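Long-range contacts in putative agmatine deiminase (Streptococcus mutans, PDB 2EWO), which probably hydrolyses the guanidinium group of agmatine, releasing ammonia and N-carbamoylputrescine: residues Thr8-Gln12 with Lys199-Asn203; Ile305-Leu309 with Leu320-Asp325. All blocks are in the same frame, centred on the assembly; numbering follows the deposited sequence.

Contact 1 of 2, residues Thr8-Gln12 with Lys199-Asn203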
ATOM      1  N   THR A   8     -25.976  23.005  12.871  1.00 10.63           N
ATOM      2  CA  THR A   8     -27.281  22.601  13.353  1.00 10.02           C
ATOM      3  C   THR A   8     -27.344  21.089  13.460  1.00 10.76           C
ATOM      4  O   THR A   8     -26.493  20.383  12.920  1.00 10.02           O
ATOM      5  CB  THR A   8     -28.371  23.087  12.403  1.00 10.00           C
ATOM      6  OG1 THR A   8     -28.085  22.616  11.081  1.00 10.00           O
ATOM      7  CG2 THR A   8     -28.426  24.607  12.388  1.00 10.00           C
ATOM      8  N   THR A   9     -28.359  20.593  14.156  1.00 24.27           N
ATOM      9  CA  THR A   9     -28.520  19.158  14.342  1.00 24.77           C
ATOM     10  C   THR A   9     -29.744  18.630  13.608  1.00 25.05           C
ATOM     11  O   THR A   9     -30.722  19.356  13.400  1.00 25.49           O
ATOM     12  CB  THR A   9     -28.668  18.808  15.829  1.00 34.07           C
ATOM     13  OG1 THR A   9     -28.521  17.394  16.003  1.00 35.92           O
ATOM     14  CG2 THR A   9     -30.044  19.225  16.339  1.00 33.11           C
ATOM     15  N   PRO A  10     -29.714  17.344  13.219  1.00 10.91           N
ATOM     16  CA  PRO A  10     -30.829  16.717  12.503  1.00 11.35           C
ATOM     17  C   PRO A  10     -32.212  17.035  13.085  1.00 11.64           C
ATOM     18  O   PRO A  10     -33.185  17.172  12.342  1.00 11.56           O
ATOM     19  CB  PRO A  10     -30.487  15.234  12.585  1.00 10.00           C
ATOM     20  CG  PRO A  10     -29.008  15.247  12.503  1.00 10.00           C
ATOM     21  CD  PRO A  10     -28.634  16.368  13.445  1.00 10.00           C
ATOM     22  N   LYS A  11     -32.295  17.151  14.410  1.00 10.00           N
ATOM     23  CA  LYS A  11     -33.563  17.455  15.065  1.00 10.00           C
ATOM     24  C   LYS A  11     -34.088  18.796  14.574  1.00 10.00           C
ATOM     25  O   LYS A  11     -35.259  18.924  14.232  1.00 10.00           O
ATOM     26  CB  LYS A  11     -33.394  17.498  16.589  1.00 38.83           C
ATOM     27  CG  LYS A  11     -34.685  17.830  17.353  1.00 38.96           C
ATOM     28  CD  LYS A  11     -34.421  18.199  18.813  1.00 39.13           C
ATOM     29  CE  LYS A  11     -34.012  16.995  19.653  1.00 38.75           C
ATOM     30  NZ  LYS A  11     -35.151  16.072  19.901  1.00 38.66           N
ATOM     31  N   GLN A  12     -33.211  19.792  14.540  1.00 18.30           N
ATOM     32  CA  GLN A  12     -33.585  21.122  14.094  1.00 18.39           C
ATOM     33  C   GLN A  12     -33.791  21.139  12.594  1.00 19.34           C
ATOM     34  O   GLN A  12     -34.724  21.772  12.093  1.00 18.92           O
ATOM     35  CB  GLN A  12     -32.485  22.110  14.439  1.00 31.99           C
ATOM     36  CG  GLN A  12     -31.868  21.857  15.780  1.00 33.51           C
ATOM     37  CD  GLN A  12     -30.444  22.355  15.846  1.00 33.65           C
ATOM     38  OE1 GLN A  12     -29.734  22.108  16.818  1.00 33.75           O
ATOM     39  NE2 GLN A  12     -30.017  23.063  14.809  1.00 33.72           N
ATOM     40  N   LYS A 199     -30.705  12.039  20.992  1.00 10.00           N
ATOM     41  CA  LYS A 199     -31.967  12.677  20.691  1.00 10.00           C
ATOM     42  C   LYS A 199     -31.801  13.705  19.585  1.00 10.00           C
ATOM     43  O   LYS A 199     -32.729  13.948  18.828  1.00 10.00           O
ATOM     44  CB  LYS A 199     -32.542  13.332  21.948  1.00 10.00           C
ATOM     45  CG  LYS A 199     -32.882  12.328  23.040  1.00 10.00           C
ATOM     46  CD  LYS A 199     -33.586  12.992  24.205  1.00 10.70           C
ATOM     47  CE  LYS A 199     -34.055  11.964  25.213  1.00 11.36           C
ATOM     48  NZ  LYS A 199     -34.845  12.615  26.293  1.00 12.63           N
ATOM     49  N   ASP A 200     -30.616  14.291  19.463  1.00 10.00           N
ATOM     50  CA  ASP A 200     -30.413  15.304  18.438  1.00 10.00           C
ATOM     51  C   ASP A 200     -30.025  14.789  17.069  1.00 10.00           C
ATOM     52  O   ASP A 200     -30.351  15.404  16.054  1.00 10.00           O
ATOM     53  CB  ASP A 200     -29.369  16.306  18.893  1.00 20.49           C
ATOM     54  CG  ASP A 200     -29.736  16.955  20.193  1.00 21.37           C
ATOM     55  OD1 ASP A 200     -30.888  17.433  20.301  1.00 22.18           O
ATOM     56  OD2 ASP A 200     -28.878  16.986  21.102  1.00 22.17           O
ATOM     57  N   TYR A 201     -29.329  13.663  17.038  1.00 10.00           N
ATOM     58  CA  TYR A 201     -28.881  13.101  15.775  1.00 10.00           C
ATOM     59  C   TYR A 201     -29.740  11.949  15.252  1.00 10.00           C
ATOM     60  O   TYR A 201     -29.537  11.459  14.135  1.00 10.00           O
ATOM     61  CB  TYR A 201     -27.423  12.676  15.922  1.00 14.99           C
ATOM     62  CG  TYR A 201     -26.509  13.845  16.229  1.00 16.77           C
ATOM     63  CD1 TYR A 201     -26.264  14.831  15.271  1.00 16.47           C
ATOM     64  CD2 TYR A 201     -25.908  13.980  17.479  1.00 17.47           C
ATOM     65  CE1 TYR A 201     -25.442  15.924  15.550  1.00 16.00           C
ATOM     66  CE2 TYR A 201     -25.085  15.073  17.767  1.00 17.36           C
ATOM     67  CZ  TYR A 201     -24.856  16.037  16.797  1.00 16.41           C
ATOM     68  OH  TYR A 201     -24.024  17.096  17.077  1.00 15.78           O
ATOM     69  N   LEU A 202     -30.704  11.527  16.064  1.00 13.31           N
ATOM     70  CA  LEU A 202     -31.615  10.449  15.687  1.00 12.34           C
ATOM     71  C   LEU A 202     -33.054  10.960  15.686  1.00 11.95           C
ATOM     72  O   LEU A 202     -33.918  10.438  14.979  1.00 12.33           O
ATOM     73  CB  LEU A 202     -31.475   9.279  16.666  1.00 10.00           C
ATOM     74  CG  LEU A 202     -30.433   8.215  16.340  1.00 10.00           C
ATOM     75  CD1 LEU A 202     -29.170   8.871  15.846  1.00 10.00           C
ATOM     76  CD2 LEU A 202     -30.168   7.363  17.573  1.00 10.00           C
ATOM     77  N   ASN A 203     -33.287  12.002  16.475  1.00 18.40           N
ATOM     78  CA  ASN A 203     -34.603  12.607  16.610  1.00 18.51           C
ATOM     79  C   ASN A 203     -35.501  11.689  17.433  1.00 19.13           C
ATOM     80  O   ASN A 203     -36.673  11.498  17.121  1.00 20.23           O
ATOM     81  CB  ASN A 203     -35.222  12.870  15.235  1.00 10.06           C
ATOM     82  CG  ASN A 203     -35.660  14.310  15.067  1.00 10.00           C
ATOM     83  OD1 ASN A 203     -36.144  14.699  14.008  1.00 10.00           O
ATOM     84  ND2 ASN A 203     -35.489  15.112  16.114  1.00 10.00           N
TER

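Contact 2 of 2, residues Ile305-Leu309 with Leu320-Asp325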
ATOM      1  N   ILE A 305     -19.665 -16.012  19.802  1.00 52.90           N
ATOM      2  CA  ILE A 305     -21.073 -15.624  19.778  1.00 52.96           C
ATOM      3  C   ILE A 305     -21.762 -16.072  18.479  1.00 52.94           C
ATOM      4  O   ILE A 305     -21.142 -16.098  17.414  1.00 53.35           O
ATOM      5  CB  ILE A 305     -21.211 -14.085  19.905  1.00 35.83           C
ATOM      6  CG1 ILE A 305     -20.195 -13.559  20.922  1.00 36.74           C
ATOM      7  CG2 ILE A 305     -22.629 -13.701  20.328  1.00 34.87           C
ATOM      8  CD1 ILE A 305     -20.259 -14.249  22.275  1.00 37.65           C
ATOM      9  N   ALA A 306     -23.038 -16.436  18.581  1.00 45.07           N
ATOM     10  CA  ALA A 306     -23.849 -16.853  17.428  1.00 43.74           C
ATOM     11  C   ALA A 306     -25.312 -16.544  17.776  1.00 43.66           C
ATOM     12  O   ALA A 306     -26.029 -17.400  18.294  1.00 44.93           O
ATOM     13  CB  ALA A 306     -23.664 -18.346  17.148  1.00 22.77           C
ATOM     14  N   SER A 307     -25.740 -15.314  17.493  1.00 10.00           N
ATOM     15  CA  SER A 307     -27.098 -14.856  17.792  1.00 10.00           C
ATOM     16  C   SER A 307     -27.963 -14.739  16.528  1.00 10.00           C
ATOM     17  O   SER A 307     -27.506 -14.247  15.496  1.00 10.00           O
ATOM     18  CB  SER A 307     -27.015 -13.501  18.512  1.00 10.00           C
ATOM     19  OG  SER A 307     -28.282 -13.019  18.908  1.00 10.00           O
ATOM     20  N   TYR A 308     -29.211 -15.198  16.616  1.00 15.35           N
ATOM     21  CA  TYR A 308     -30.133 -15.143  15.478  1.00 14.57           C
ATOM     22  C   TYR A 308     -30.749 -13.743  15.355  1.00 13.65           C
ATOM     23  O   TYR A 308     -31.384 -13.412  14.354  1.00 12.15           O
ATOM     24  CB  TYR A 308     -31.253 -16.193  15.635  1.00 10.00           C
ATOM     25  CG  TYR A 308     -30.784 -17.636  15.596  1.00 10.00           C
ATOM     26  CD1 TYR A 308     -30.317 -18.208  14.411  1.00 10.00           C
ATOM     27  CD2 TYR A 308     -30.769 -18.419  16.757  1.00 10.00           C
ATOM     28  CE1 TYR A 308     -29.839 -19.524  14.382  1.00 10.00           C
ATOM     29  CE2 TYR A 308     -30.292 -19.737  16.743  1.00 10.00           C
ATOM     30  CZ  TYR A 308     -29.826 -20.282  15.551  1.00 10.00           C
ATOM     31  OH  TYR A 308     -29.333 -21.572  15.531  1.00 10.00           O
ATOM     32  N   LEU A 309     -30.549 -12.925  16.382  1.00 10.00           N
ATOM     33  CA  LEU A 309     -31.080 -11.575  16.393  1.00 10.00           C
ATOM     34  C   LEU A 309     -30.279 -10.714  15.417  1.00 10.00           C
ATOM     35  O   LEU A 309     -30.662  -9.583  15.095  1.00 10.00           O
ATOM     36  CB  LEU A 309     -31.003 -11.009  17.810  1.00 10.36           C
ATOM     37  CG  LEU A 309     -32.074  -9.995  18.227  1.00 10.39           C
ATOM     38  CD1 LEU A 309     -31.832  -8.657  17.547  1.00 10.00           C
ATOM     39  CD2 LEU A 309     -33.457 -10.544  17.885  1.00 10.00           C
ATOM     40  N   LEU A 320     -31.325 -13.958   7.380  1.00 10.07           N
ATOM     41  CA  LEU A 320     -31.071 -14.510   8.708  1.00 10.12           C
ATOM     42  C   LEU A 320     -29.903 -15.493   8.745  1.00 10.07           C
ATOM     43  O   LEU A 320     -29.675 -16.253   7.798  1.00 10.07           O
ATOM     44  CB  LEU A 320     -32.344 -15.201   9.230  1.00 15.94           C
ATOM     45  CG  LEU A 320     -32.390 -15.748  10.664  1.00 17.05           C
ATOM     46  CD1 LEU A 320     -32.670 -14.610  11.648  1.00 18.06           C
ATOM     47  CD2 LEU A 320     -33.489 -16.799  10.766  1.00 16.43           C
ATOM     48  N   PRO A 321     -29.144 -15.480   9.853  1.00 11.97           N
ATOM     49  CA  PRO A 321     -27.993 -16.371  10.026  1.00 11.55           C
ATOM     50  C   PRO A 321     -28.382 -17.814  10.315  1.00 11.53           C
ATOM     51  O   PRO A 321     -29.339 -18.067  11.033  1.00 11.06           O
ATOM     52  CB  PRO A 321     -27.221 -15.714  11.170  1.00 10.00           C
ATOM     53  CG  PRO A 321     -28.287 -15.029  11.960  1.00 10.00           C
ATOM     54  CD  PRO A 321     -29.177 -14.444  10.903  1.00 10.00           C
ATOM     55  N   GLN A 322     -27.639 -18.750   9.729  1.00 42.89           N
ATOM     56  CA  GLN A 322     -27.883 -20.181   9.910  1.00 45.24           C
ATOM     57  C   GLN A 322     -26.558 -20.862  10.245  1.00 46.13           C
ATOM     58  O   GLN A 322     -25.832 -21.315   9.347  1.00 46.61           O
ATOM     59  CB  GLN A 322     -28.449 -20.806   8.627  1.00 14.39           C
ATOM     60  CG  GLN A 322     -29.761 -20.217   8.110  1.00 14.63           C
ATOM     61  CD  GLN A 322     -30.948 -20.528   8.999  1.00 14.53           C
ATOM     62  OE1 GLN A 322     -31.067 -19.996  10.102  1.00 14.64           O
ATOM     63  NE2 GLN A 322     -31.832 -21.402   8.523  1.00 13.95           N
ATOM     64  N   TYR A 323     -26.257 -20.946  11.537  1.00 10.00           N
ATOM     65  CA  TYR A 323     -25.007 -21.551  12.007  1.00 10.00           C
ATOM     66  C   TYR A 323     -24.951 -23.079  11.906  1.00 10.00           C
ATOM     67  O   TYR A 323     -23.873 -23.683  11.963  1.00 10.00           O
ATOM     68  CB  TYR A 323     -24.748 -21.129  13.456  1.00 16.09           C
ATOM     69  CG  TYR A 323     -25.008 -19.665  13.708  1.00 17.66           C
ATOM     70  CD1 TYR A 323     -24.253 -18.678  13.074  1.00 19.10           C
ATOM     71  CD2 TYR A 323     -26.024 -19.265  14.570  1.00 18.02           C
ATOM     72  CE1 TYR A 323     -24.511 -17.319  13.295  1.00 19.45           C
ATOM     73  CE2 TYR A 323     -26.292 -17.918  14.799  1.00 18.94           C
ATOM     74  CZ  TYR A 323     -25.539 -16.948  14.164  1.00 19.13           C
ATOM     75  OH  TYR A 323     -25.820 -15.620  14.401  1.00 16.92           O
ATOM     76  N   GLY A 324     -26.107 -23.707  11.732  1.00 16.45           N
ATOM     77  CA  GLY A 324     -26.130 -25.157  11.663  1.00 17.23           C
ATOM     78  C   GLY A 324     -26.310 -25.682  13.076  1.00 17.11           C
ATOM     79  O   GLY A 324     -25.698 -26.672  13.491  1.00 15.37           O
ATOM     80  N   ASP A 325     -27.164 -24.977  13.814  1.00 30.25           N
ATOM     81  CA  ASP A 325     -27.486 -25.293  15.193  1.00 29.37           C
ATOM     82  C   ASP A 325     -28.772 -26.110  15.239  1.00 30.48           C
ATOM     83  O   ASP A 325     -29.445 -26.296  14.218  1.00 29.56           O
ATOM     84  CB  ASP A 325     -27.649 -23.993  15.987  1.00 24.45           C
ATOM     85  CG  ASP A 325     -27.851 -24.232  17.466  1.00 24.08           C
ATOM     86  OD1 ASP A 325     -26.860 -24.563  18.152  1.00 23.98           O
ATOM     87  OD2 ASP A 325     -28.997 -24.088  17.943  1.00 22.96           O
TER

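Contact 1 of 2, residues Thr8-Gln12 with Lys199-Asn203
With chi1 at -167°, Thr-9 turns OG1 away from its own amide nitrogen and toward Asp-200, in the last turns of helix 191-202. There it donates a hydrogen bond of 2.7 Å from Thr-9 OG1 to Asp-200 O, coming from above the carbonyl plane at a C=O...donor angle of 102°. The same oxygen accepts a second hydrogen bond, from Lys-11 N, 3.1 Å from Asp-200 O, and this donor lies much nearer the plane. The carbonyl belongs to the end of a helix, where acceptors begin to lack amide partners within the helix, and two donors from the N-terminal segment serve it. Thr-9 OG1 also sits over one face of the Tyr-201 ring, toward its rim, while Pro-10 brings CD to 3.4 Å from Tyr-201 CD1; a proline suits the start of helix 10-13, since the first turn needs no amide hydrogen there. The Lys-11 chain is extended as far as CD, then folds at chi3 and chi4 (both -72°), laying CE 3.2 Å from Asp-200 OD1 and giving NZ a weak bond to Lys-199 O. Pro-10 and Tyr-201 also touch strand 152-155, through Tyr-153 and Thr-155. With Lys-11 NZ 4.5 Å from Asp-200 OD1, any attraction between these opposite charges is probably modest, and the Asp-200 carbonyl, which accepts two hydrogen bonds, carries the main polar link.

Contact 2 of 2, residues Ile305-Leu309 with Leu320-Asp325
A beta hairpin, strands 312-314 and 317-321, separates these two segments, and the contact closes its base: the loop leading into the first strand, at Ala-306 and Tyr-308, packs on the end of the second and the turn after it, at Pro-321 and Tyr-323. Strand 317-321 is the middle one of its small sheet, Leu-320 being bonded through its backbone to Val-345 and Val-347. Tyr-323, with chi1 at -44°, swings its ring across the loop backbone and against Ala-306. Ala-306 CB sits 3.6 Å from the centroid of that ring, 14° off the normal, a CH-pi contact for which a single methyl is well suited, being small enough to settle over the ring centre. At the ring's edge the hydroxyl points at the carbonyl of Ser-307 as a hydrogen-bond donor, but the modelled distance is too short to trust. The two tyrosine side chains run alongside each other head to tail, ring planes 41° and centroids 5.3 Å apart; Tyr-323 CE2 lies over one face of Tyr-308, toward the rim. Tyrosine suits both places, its flat ring packing in the buried contact while its hydroxyl meets a polar partner. Tyr-308 OH bonds to Asp-328 at the start of helix 328-338, beside Asp-325, whose carboxylate is held by the backbone amides of Lys-278, Glu-279 and Asn-327. In the plane of the Tyr-308 ring, at its edge, Pro-321 O lies 3.5 Å from Tyr-308 CD1.

The two contacts lie on opposite sides of the chain's centre, about 34 Å between their own centres, and share no helix or strand. Contact 1 is the more peripheral and only partly buried: it ties the N-terminal segment to the end of a helix nearly 190 residues later, through main-chain carbonyls that accept from a hydroxyl, an amide and, weakly, a lysine. Contact 2 is buried and local in sequence, joining the two ends of a hairpin, and its chemistry is mainly aromatic. Their buried areas are almost equal, 361 and 363 Å², yet in the first, hydrogen bonds to main-chain carbonyls at a helix end dominate, whereas in the second two tyrosines supply more than half of the buried surface.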